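Local atomic coordinates of glycosyl hydrolase family 88 (Pedobacter heparinus, PDB entry 3WIW), a protein that probably hydrolyses unsaturated glucuronyl residues from the ends of heparin-derived oligosaccharides, as a family 88 glycoside hydrolase with an alpha6/alpha6-barrel. Residues G28-T36 with L385-L396; T339-A347 with F354-G362. All blocks are in the same frame, centred on the assembly; numbering follows the deposited sequence.

Contact 1: residues G28-T36 with L385-L396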
loop_
_atom_site.group_PDB
_atom_site.type_symbol
_atom_site.label_atom_id
_atom_site.label_comp_id
_atom_site.label_asym_id
_atom_site.label_seq_id
_atom_site.Cartn_x
_atom_site.Cartn_y
_atom_site.Cartn_z
ATOM N N GLY A 28 -16.124 17.035 15.575
ATOM C CA GLY A 28 -16.029 17.888 14.400
ATOM C C GLY A 28 -15.017 17.407 13.372
ATOM O O GLY A 28 -14.222 16.500 13.633
ATOM N N ASP A 29 -15.040 18.028 12.197
ATOM C CA ASP A 29 -14.198 17.602 11.086
ATOM C C ASP A 29 -12.973 18.493 10.850
ATOM O O ASP A 29 -12.289 18.361 9.834
ATOM C CB ASP A 29 -15.033 17.534 9.804
ATOM C CG ASP A 29 -16.266 16.647 9.949
ATOM O OD1 ASP A 29 -16.175 15.594 10.617
ATOM O OD2 ASP A 29 -17.323 17.011 9.390
ATOM N N ASP A 30 -12.698 19.398 11.781
ATOM C CA ASP A 30 -11.598 20.347 11.618
ATOM C C ASP A 30 -10.240 19.670 11.423
ATOM O O ASP A 30 -9.420 20.137 10.627
ATOM C CB ASP A 30 -11.534 21.305 12.809
ATOM C CG ASP A 30 -12.543 22.437 12.700
ATOM O OD1 ASP A 30 -13.308 22.462 11.713
ATOM O OD2 ASP A 30 -12.568 23.305 13.595
ATOM N N TRP A 31 -10.008 18.577 12.150
ATOM C CA TRP A 31 -8.761 17.824 12.027
ATOM C C TRP A 31 -8.531 17.407 10.572
ATOM O O TRP A 31 -7.410 17.469 10.077
ATOM C CB TRP A 31 -8.769 16.601 12.951
ATOM C CG TRP A 31 -9.814 15.597 12.573
ATOM C CD1 TRP A 31 -11.134 15.591 12.959
ATOM C CD2 TRP A 31 -9.648 14.478 11.697
ATOM N NE1 TRP A 31 -11.786 14.527 12.383
ATOM C CE2 TRP A 31 -10.899 13.834 11.598
ATOM C CE3 TRP A 31 -8.565 13.968 10.971
ATOM C CZ2 TRP A 31 -11.090 12.688 10.819
ATOM C CZ3 TRP A 31 -8.759 12.838 10.196
ATOM C CH2 TRP A 31 -10.009 12.208 10.127
ATOM N N LEU A 32 -9.598 17.005 9.884
ATOM C CA LEU A 32 -9.495 16.514 8.522
ATOM C C LEU A 32 -9.202 17.667 7.561
ATOM O O LEU A 32 -8.359 17.546 6.670
ATOM C CB LEU A 32 -10.788 15.801 8.148
ATOM C CG LEU A 32 -10.910 15.344 6.698
ATOM C CD1 LEU A 32 -9.964 14.180 6.427
ATOM C CD2 LEU A 32 -12.348 14.958 6.417
ATOM N N LYS A 33 -9.891 18.789 7.757
ATOM C CA LYS A 33 -9.662 19.963 6.925
ATOM C C LYS A 33 -8.258 20.536 7.104
ATOM O O LYS A 33 -7.596 20.896 6.127
ATOM C CB LYS A 33 -10.759 21.006 7.153
ATOM C CG LYS A 33 -12.129 20.487 6.702
ATOM C CD LYS A 33 -13.291 21.337 7.180
ATOM C CE LYS A 33 -14.596 20.608 6.911
ATOM N NZ LYS A 33 -15.774 21.332 7.469
ATOM N N LYS A 34 -7.763 20.620 8.331
ATOM C CA LYS A 34 -6.425 21.192 8.482
ATOM C C LYS A 34 -5.348 20.228 7.992
ATOM O O LYS A 34 -4.329 20.648 7.439
ATOM C CB LYS A 34 -6.154 21.717 9.904
ATOM C CG LYS A 34 -6.445 20.757 11.045
ATOM C CD LYS A 34 -6.381 21.459 12.413
ATOM C CE LYS A 34 -7.466 22.514 12.595
ATOM N NZ LYS A 34 -7.418 23.124 13.967
ATOM N N SER A 35 -5.590 18.931 8.156
ATOM C CA SER A 35 -4.627 17.940 7.695
ATOM C C SER A 35 -4.531 17.954 6.174
ATOM O O SER A 35 -3.442 17.863 5.610
ATOM C CB SER A 35 -4.992 16.560 8.229
ATOM O OG SER A 35 -4.954 16.574 9.647
ATOM N N THR A 36 -5.675 18.097 5.513
ATOM C CA THR A 36 -5.709 18.193 4.063
ATOM C C THR A 36 -4.969 19.452 3.588
ATOM O O THR A 36 -4.190 19.386 2.639
ATOM C CB THR A 36 -7.145 18.164 3.537
ATOM O OG1 THR A 36 -7.747 16.918 3.909
ATOM C CG2 THR A 36 -7.151 18.260 2.034
ATOM N N LEU A 385 -7.847 9.394 3.700
ATOM C CA LEU A 385 -8.557 10.663 3.832
ATOM C C LEU A 385 -9.623 10.813 2.740
ATOM O O LEU A 385 -10.734 11.265 3.006
ATOM C CB LEU A 385 -7.612 11.861 3.758
ATOM C CG LEU A 385 -6.569 12.004 4.865
ATOM C CD1 LEU A 385 -5.941 13.380 4.831
ATOM C CD2 LEU A 385 -7.155 11.755 6.242
ATOM N N LYS A 386 -9.292 10.449 1.511
ATOM C CA LYS A 386 -10.254 10.533 0.422
ATOM C C LYS A 386 -11.439 9.579 0.675
ATOM O O LYS A 386 -12.593 9.967 0.499
ATOM C CB LYS A 386 -9.568 10.216 -0.908
ATOM C CG LYS A 386 -10.421 10.519 -2.114
ATOM C CD LYS A 386 -9.674 10.310 -3.439
ATOM C CE LYS A 386 -9.246 8.860 -3.613
ATOM N NZ LYS A 386 -9.181 8.490 -5.066
ATOM N N ARG A 387 -11.164 8.346 1.106
ATOM C CA ARG A 387 -12.239 7.399 1.408
ATOM C C ARG A 387 -13.131 7.877 2.559
ATOM O O ARG A 387 -14.366 7.766 2.514
ATOM C CB ARG A 387 -11.669 6.004 1.693
ATOM C CG ARG A 387 -11.078 5.354 0.481
ATOM C CD ARG A 387 -10.368 4.041 0.812
ATOM N NE ARG A 387 -9.846 3.415 -0.404
ATOM C CZ ARG A 387 -9.422 2.156 -0.485
ATOM N NH1 ARG A 387 -9.018 1.674 -1.664
ATOM N NH2 ARG A 387 -9.406 1.373 0.595
ATOM N N TYR A 388 -12.495 8.414 3.591
ATOM C CA TYR A 388 -13.202 8.918 4.750
ATOM C C TYR A 388 -14.096 10.093 4.339
ATOM O O TYR A 388 -15.273 10.152 4.695
ATOM C CB TYR A 388 -12.191 9.352 5.816
ATOM C CG TYR A 388 -12.823 9.917 7.065
ATOM C CD1 TYR A 388 -13.181 9.085 8.112
ATOM C CD2 TYR A 388 -13.063 11.270 7.194
ATOM C CE1 TYR A 388 -13.750 9.575 9.261
ATOM C CE2 TYR A 388 -13.618 11.792 8.365
ATOM C CZ TYR A 388 -13.970 10.934 9.381
ATOM O OH TYR A 388 -14.547 11.422 10.518
ATOM N N ALA A 389 -13.533 11.052 3.612
ATOM C CA ALA A 389 -14.307 12.200 3.174
ATOM C C ALA A 389 -15.477 11.812 2.265
ATOM O O ALA A 389 -16.531 12.451 2.307
ATOM C CB ALA A 389 -13.403 13.224 2.491
ATOM N N GLU A 390 -15.304 10.771 1.456
ATOM C CA GLU A 390 -16.375 10.314 0.578
ATOM C C GLU A 390 -17.525 9.726 1.383
ATOM O O GLU A 390 -18.691 9.994 1.099
ATOM C CB GLU A 390 -15.829 9.287 -0.416
ATOM C CG GLU A 390 -16.898 8.546 -1.230
ATOM C CD GLU A 390 -17.786 9.459 -2.053
ATOM O OE1 GLU A 390 -17.359 10.594 -2.379
ATOM O OE2 GLU A 390 -18.920 9.038 -2.372
ATOM N N ILE A 391 -17.191 8.939 2.403
ATOM C CA ILE A 391 -18.206 8.344 3.259
ATOM C C ILE A 391 -18.989 9.429 3.990
ATOM O O ILE A 391 -20.212 9.408 4.019
ATOM C CB ILE A 391 -17.582 7.353 4.268
ATOM C CG1 ILE A 391 -17.093 6.096 3.536
ATOM C CG2 ILE A 391 -18.599 6.966 5.362
ATOM C CD1 ILE A 391 -16.154 5.242 4.368
ATOM N N LYS A 392 -18.265 10.389 4.554
ATOM C CA LYS A 392 -18.873 11.460 5.341
ATOM C C LYS A 392 -19.446 12.596 4.488
ATOM O O LYS A 392 -20.144 13.477 5.005
ATOM C CB LYS A 392 -17.834 12.021 6.317
ATOM C CG LYS A 392 -17.398 11.035 7.392
ATOM C CD LYS A 392 -18.367 11.020 8.562
ATOM C CE LYS A 392 -18.177 12.251 9.436
ATOM N NZ LYS A 392 -18.995 12.191 10.686
ATOM N N LYS A 393 -19.151 12.572 3.192
ATOM C CA LYS A 393 -19.595 13.628 2.254
ATOM C C LYS A 393 -19.033 14.995 2.613
ATOM O O LYS A 393 -19.726 16.011 2.588
ATOM C CB LYS A 393 -21.116 13.675 2.116
ATOM C CG LYS A 393 -21.679 12.347 1.687
ATOM C CD LYS A 393 -23.108 12.460 1.283
ATOM C CE LYS A 393 -23.717 11.086 1.127
ATOM N NZ LYS A 393 -25.039 11.267 0.538
ATOM N N ILE A 394 -17.754 15.006 2.953
ATOM C CA ILE A 394 -17.058 16.228 3.329
ATOM C C ILE A 394 -16.299 16.792 2.132
ATOM O O ILE A 394 -15.467 16.104 1.525
ATOM C CB ILE A 394 -16.075 16.000 4.503
ATOM C CG1 ILE A 394 -16.832 15.560 5.761
ATOM C CG2 ILE A 394 -15.305 17.280 4.785
ATOM C CD1 ILE A 394 -15.953 14.955 6.839
ATOM N N ASP A 395 -16.600 18.047 1.806
ATOM C CA ASP A 395 -15.929 18.772 0.733
ATOM C C ASP A 395 -14.602 19.333 1.233
ATOM O O ASP A 395 -14.586 20.158 2.144
ATOM C CB ASP A 395 -16.829 19.929 0.305
ATOM C CG ASP A 395 -16.336 20.641 -0.939
ATOM O OD1 ASP A 395 -15.198 20.384 -1.386
ATOM O OD2 ASP A 395 -17.107 21.472 -1.471
ATOM N N LEU A 396 -13.500 18.896 0.631
ATOM C CA LEU A 396 -12.172 19.366 1.012
ATOM C C LEU A 396 -11.489 20.218 -0.071
ATOM O O LEU A 396 -10.289 20.482 0.009
ATOM C CB LEU A 396 -11.285 18.173 1.376
ATOM C CG LEU A 396 -11.731 17.316 2.562
ATOM C CD1 LEU A 396 -10.886 16.068 2.677
ATOM C CD2 LEU A 396 -11.621 18.138 3.835
HETATM O O HOH W 1 -14.584 13.802 11.860
#
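Leu32 drives both of its methyls into the 385-396 segment. CD1 lies 3.7 Å from Leu385 CD2, the two side chains sliding past each other in opposite directions, while CD2 meets Ile394 CD1 tip to tip at 3.6 Å and also reaches the edge of the Tyr388 ring. With CG anti to the backbone N (chi1 174°), Leu32 can send the fork straight across. Leu396 packs across Leu32 at about a right angle, its CD1 3.5 Å from Thr36 OG1, a hydroxyl that already donates to Leu32 O within its own helix. Trp31 turns the edge of its six-membered ring toward a face of Tyr388 in an offset edge-to-face pair, planes at 62°; Lys392 CG lies over the opposite face.

Toward solvent the contact becomes wet and looser. One water accepts from Trp31 NE1 and is also hydrogen-bonded to Asp29 OD1, Gly28 O and Tyr388 OH, the last at 2.7 Å; that hydroxyl also bonds Glu334. Asp29 OD1 and Lys392 NZ stay 4.4 Å apart, too far for a salt bridge.

A Schellman motif with Lys393 at C' ends helix 375-392, and the chain turns back to bring Ile394 and Leu396 against the first helix. Segments 30-36 and 385-392, their N-to-C directions 138° apart and so nearer antiparallel than parallel, thus pack N-terminal helix against C-terminal helix, as expected where an alpha6/alpha6-barrel closes on itself.

Contact 2: residues T339-A347 with F354-G362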
loop_
_atom_site.group_PDB
_atom_site.type_symbol
_atom_site.label_atom_id
_atom_site.label_comp_id
_atom_site.label_asym_id
_atom_site.label_seq_id
_atom_site.Cartn_x
_atom_site.Cartn_y
_atom_site.Cartn_z
ATOM N N THR A 339 -5.278 9.986 15.046
ATOM C CA THR A 339 -3.908 9.886 15.559
ATOM C C THR A 339 -2.863 10.281 14.509
ATOM O O THR A 339 -1.926 11.048 14.799
ATOM C CB THR A 339 -3.609 8.471 16.115
ATOM O OG1 THR A 339 -4.512 8.173 17.187
ATOM C CG2 THR A 339 -2.175 8.386 16.649
ATOM N N LEU A 340 -3.011 9.762 13.295
ATOM C CA LEU A 340 -2.080 10.091 12.222
ATOM C C LEU A 340 -2.085 11.571 11.874
ATOM O O LEU A 340 -1.077 12.091 11.399
ATOM C CB LEU A 340 -2.356 9.257 10.967
ATOM C CG LEU A 340 -1.992 7.779 11.091
ATOM C CD1 LEU A 340 -2.312 7.142 9.754
ATOM C CD2 LEU A 340 -0.508 7.541 11.420
ATOM N N SER A 341 -3.213 12.245 12.122
ATOM C CA SER A 341 -3.380 13.658 11.796
ATOM C C SER A 341 -2.974 14.593 12.934
ATOM O O SER A 341 -3.024 15.817 12.776
ATOM C CB SER A 341 -4.831 13.948 11.400
ATOM O OG SER A 341 -5.232 13.134 10.315
ATOM N N SER A 342 -2.593 14.021 14.076
ATOM C CA SER A 342 -2.169 14.798 15.235
ATOM C C SER A 342 -0.721 15.274 15.064
ATOM O O SER A 342 0.007 14.805 14.201
ATOM C CB SER A 342 -2.316 13.959 16.511
ATOM O OG SER A 342 -1.311 12.978 16.619
ATOM N N ASP A 343 -0.294 16.189 15.925
ATOM C CA ASP A 343 1.060 16.726 15.884
ATOM C C ASP A 343 2.130 15.651 15.920
ATOM O O ASP A 343 3.175 15.804 15.310
ATOM C CB ASP A 343 1.256 17.661 17.099
ATOM C CG ASP A 343 2.704 18.150 17.264
ATOM O OD1 ASP A 343 3.531 17.485 17.948
ATOM O OD2 ASP A 343 3.027 19.208 16.685
ATOM N N GLU A 344 1.855 14.562 16.632
ATOM C CA GLU A 344 2.812 13.483 16.801
ATOM C C GLU A 344 3.169 12.831 15.468
ATOM O O GLU A 344 4.321 12.442 15.268
ATOM C CB GLU A 344 2.207 12.428 17.717
ATOM C CG GLU A 344 3.136 11.270 18.032
ATOM C CD GLU A 344 2.483 10.234 18.947
ATOM O OE1 GLU A 344 1.280 10.373 19.278
ATOM O OE2 GLU A 344 3.167 9.264 19.333
ATOM N N TYR A 345 2.194 12.720 14.553
ATOM C CA TYR A 345 2.382 12.018 13.275
ATOM C C TYR A 345 2.379 12.879 12.016
ATOM O O TYR A 345 2.979 12.507 11.011
ATOM C CB TYR A 345 1.374 10.868 13.130
ATOM C CG TYR A 345 1.728 9.702 14.009
ATOM C CD1 TYR A 345 2.603 8.717 13.570
ATOM C CD2 TYR A 345 1.229 9.604 15.293
ATOM C CE1 TYR A 345 2.953 7.645 14.372
ATOM C CE2 TYR A 345 1.571 8.527 16.118
ATOM C CZ TYR A 345 2.453 7.568 15.656
ATOM O OH TYR A 345 2.826 6.501 16.438
ATOM N N LEU A 346 1.701 14.018 12.068
ATOM C CA LEU A 346 1.534 14.839 10.876
ATOM C C LEU A 346 2.560 15.963 10.874
ATOM O O LEU A 346 2.581 16.805 11.787
ATOM C CB LEU A 346 0.118 15.422 10.828
ATOM C CG LEU A 346 -0.205 16.307 9.629
ATOM C CD1 LEU A 346 -0.352 15.435 8.386
ATOM C CD2 LEU A 346 -1.455 17.087 9.848
ATOM N N ALA A 347 3.424 15.982 9.866
ATOM C CA ALA A 347 4.435 17.040 9.753
ATOM C C ALA A 347 3.826 18.435 9.697
ATOM O O ALA A 347 2.755 18.642 9.114
ATOM C CB ALA A 347 5.245 16.811 8.497
ATOM N N PHE A 354 9.222 17.735 3.446
ATOM C CA PHE A 354 7.959 17.819 2.712
ATOM C C PHE A 354 7.163 16.513 2.647
ATOM O O PHE A 354 6.147 16.443 1.941
ATOM C CB PHE A 354 8.143 18.413 1.307
ATOM C CG PHE A 354 8.915 19.702 1.292
ATOM C CD1 PHE A 354 8.576 20.753 2.146
ATOM C CD2 PHE A 354 10.003 19.869 0.434
ATOM C CE1 PHE A 354 9.307 21.936 2.125
ATOM C CE2 PHE A 354 10.726 21.048 0.408
ATOM C CZ PHE A 354 10.378 22.077 1.258
ATOM N N PHE A 355 7.590 15.491 3.388
ATOM C CA PHE A 355 6.731 14.338 3.585
ATOM C C PHE A 355 5.572 14.703 4.503
ATOM O O PHE A 355 5.692 15.581 5.357
ATOM C CB PHE A 355 7.497 13.177 4.195
ATOM C CG PHE A 355 8.505 12.561 3.274
ATOM C CD1 PHE A 355 8.120 11.607 2.342
ATOM C CD2 PHE A 355 9.846 12.923 3.334
ATOM C CE1 PHE A 355 9.055 11.009 1.481
ATOM C CE2 PHE A 355 10.785 12.336 2.494
ATOM C CZ PHE A 355 10.396 11.376 1.558
ATOM N N ILE A 356 4.471 13.987 4.370
ATOM C CA ILE A 356 3.251 14.317 5.101
ATOM C C ILE A 356 3.239 13.704 6.517
ATOM O O ILE A 356 2.979 14.401 7.479
ATOM C CB ILE A 356 2.019 13.877 4.299
ATOM C CG1 ILE A 356 1.957 14.647 2.958
ATOM C CG2 ILE A 356 0.748 14.087 5.104
ATOM C CD1 ILE A 356 0.964 14.116 1.950
ATOM N N LEU A 357 3.524 12.408 6.643
ATOM C CA LEU A 357 3.551 11.718 7.931
ATOM C C LEU A 357 4.968 11.426 8.410
ATOM O O LEU A 357 5.928 11.406 7.627
ATOM C CB LEU A 357 2.811 10.392 7.835
ATOM C CG LEU A 357 1.309 10.443 7.580
ATOM C CD1 LEU A 357 0.742 9.023 7.617
ATOM C CD2 LEU A 357 0.607 11.322 8.592
ATOM N N LYS A 358 5.070 11.191 9.716
ATOM C CA LYS A 358 6.309 10.753 10.359
ATOM C C LYS A 358 6.178 9.312 10.866
ATOM O O LYS A 358 5.086 8.728 10.845
ATOM C CB LYS A 358 6.592 11.672 11.541
ATOM C CG LYS A 358 6.844 13.112 11.113
ATOM C CD LYS A 358 6.964 14.064 12.316
ATOM C CE LYS A 358 5.621 14.336 13.002
ATOM N NZ LYS A 358 5.814 15.073 14.298
ATOM N N HIS A 359 7.291 8.723 11.301
ATOM C CA HIS A 359 7.250 7.500 12.143
ATOM C C HIS A 359 6.823 6.201 11.451
ATOM O O HIS A 359 6.010 5.454 12.007
ATOM C CB HIS A 359 6.403 7.692 13.413
ATOM C CG HIS A 359 6.738 8.922 14.195
ATOM N ND1 HIS A 359 8.014 9.216 14.629
ATOM C CD2 HIS A 359 5.946 9.925 14.642
ATOM C CE1 HIS A 359 7.989 10.347 15.316
ATOM N NE2 HIS A 359 6.747 10.811 15.311
ATOM N N SER A 360 7.344 5.939 10.252
ATOM C CA SER A 360 7.251 4.599 9.667
ATOM C C SER A 360 8.523 3.792 9.904
ATOM O O SER A 360 9.568 4.353 10.268
ATOM C CB SER A 360 6.937 4.654 8.170
ATOM O OG SER A 360 5.597 5.066 7.984
ATOM N N VAL A 361 8.421 2.478 9.704
ATOM C CA VAL A 361 9.587 1.597 9.850
ATOM C C VAL A 361 9.681 0.728 8.601
ATOM O O VAL A 361 8.772 -0.086 8.331
ATOM C CB VAL A 361 9.448 0.695 11.101
ATOM C CG1 VAL A 361 10.597 -0.328 11.176
ATOM C CG2 VAL A 361 9.412 1.526 12.378
ATOM N N GLY A 362 10.771 0.891 7.841
ATOM C CA GLY A 362 10.966 0.107 6.632
ATOM C C GLY A 362 11.329 -1.343 6.926
ATOM O O GLY A 362 10.579 -2.266 6.596
HETATM O O HOH W 2 2.377 17.097 6.672
#
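Leu346 and Leu357 form a single backbone bridge, with Lys358 N donating to Tyr345 O at 2.8 Å and Ala347 N to Ile356 O at 2.9 Å. Tyr345 O also takes a CA-H...O contact from Leu357, and a water ties Ile356 O to Ala347 O.

Beside the bridge, Lys358 carries its ammonium back over the turn after helix 327-340. The chain bends at chi3 (-73°), bringing NZ within 2.9 Å of Asp343 O, in the plane of that carbonyl, with a weaker bond to Glu344 O. Cut back to an alanine, the residue would lose the ammonium, which is likely to leave the carbonyls of Asp343 and Glu344 without this donor and the turn less firmly tied to the 354-362 segment.

His359 sets its ring edge against a face of Tyr345, planes at 84°, and its CB is 3.6 Å from Tyr345 CE1. Glu344 O lies at the same imidazole's edge, 2.9 Å from NE2, while ND1 bonds Asp371. Among the apolar side chains, Leu346 CD1 lies alongside Ile356 CG2 at 3.7 Å, and Leu340 and Leu357 cross at about a right angle, their CD1 atoms 4.2 Å apart. Asp378 holds the backbone N atoms of Ile356 and Leu357 from helix 375-392.

Carbonyl oxygens do most of the accepting, so the irregular turn is held by main-chain bonds and a lysine cation. Just beyond, Val361 O and Gly362 O bond Arg246, a predicted substrate-binding residue, consistent with this segment linking the turn to the predicted substrate site.

Contact 1 joins the two ends of the modelled chain, helix 30-49 to helix 375-392, and contact 2 is nested within the long loop it closes, binding the turn after helix 327-340 to the segment that leads into helix 375-392. Their centres lie about 17 Å apart; Trp31 and Ser35 meet Ser341, and Ser35 also Leu346. Both are partly buried, contact 1 lying farther from the chain centre. Its helices meet through aliphatic and aromatic side chains, with a water bridging its solvent side; contact 2, built mostly from loops, relies on direct backbone and lysine bonds. Contact 1 is remote from the predicted sites, whereas His359 in contact 2 lies about 11 Å from Arg246, side chain to side chain.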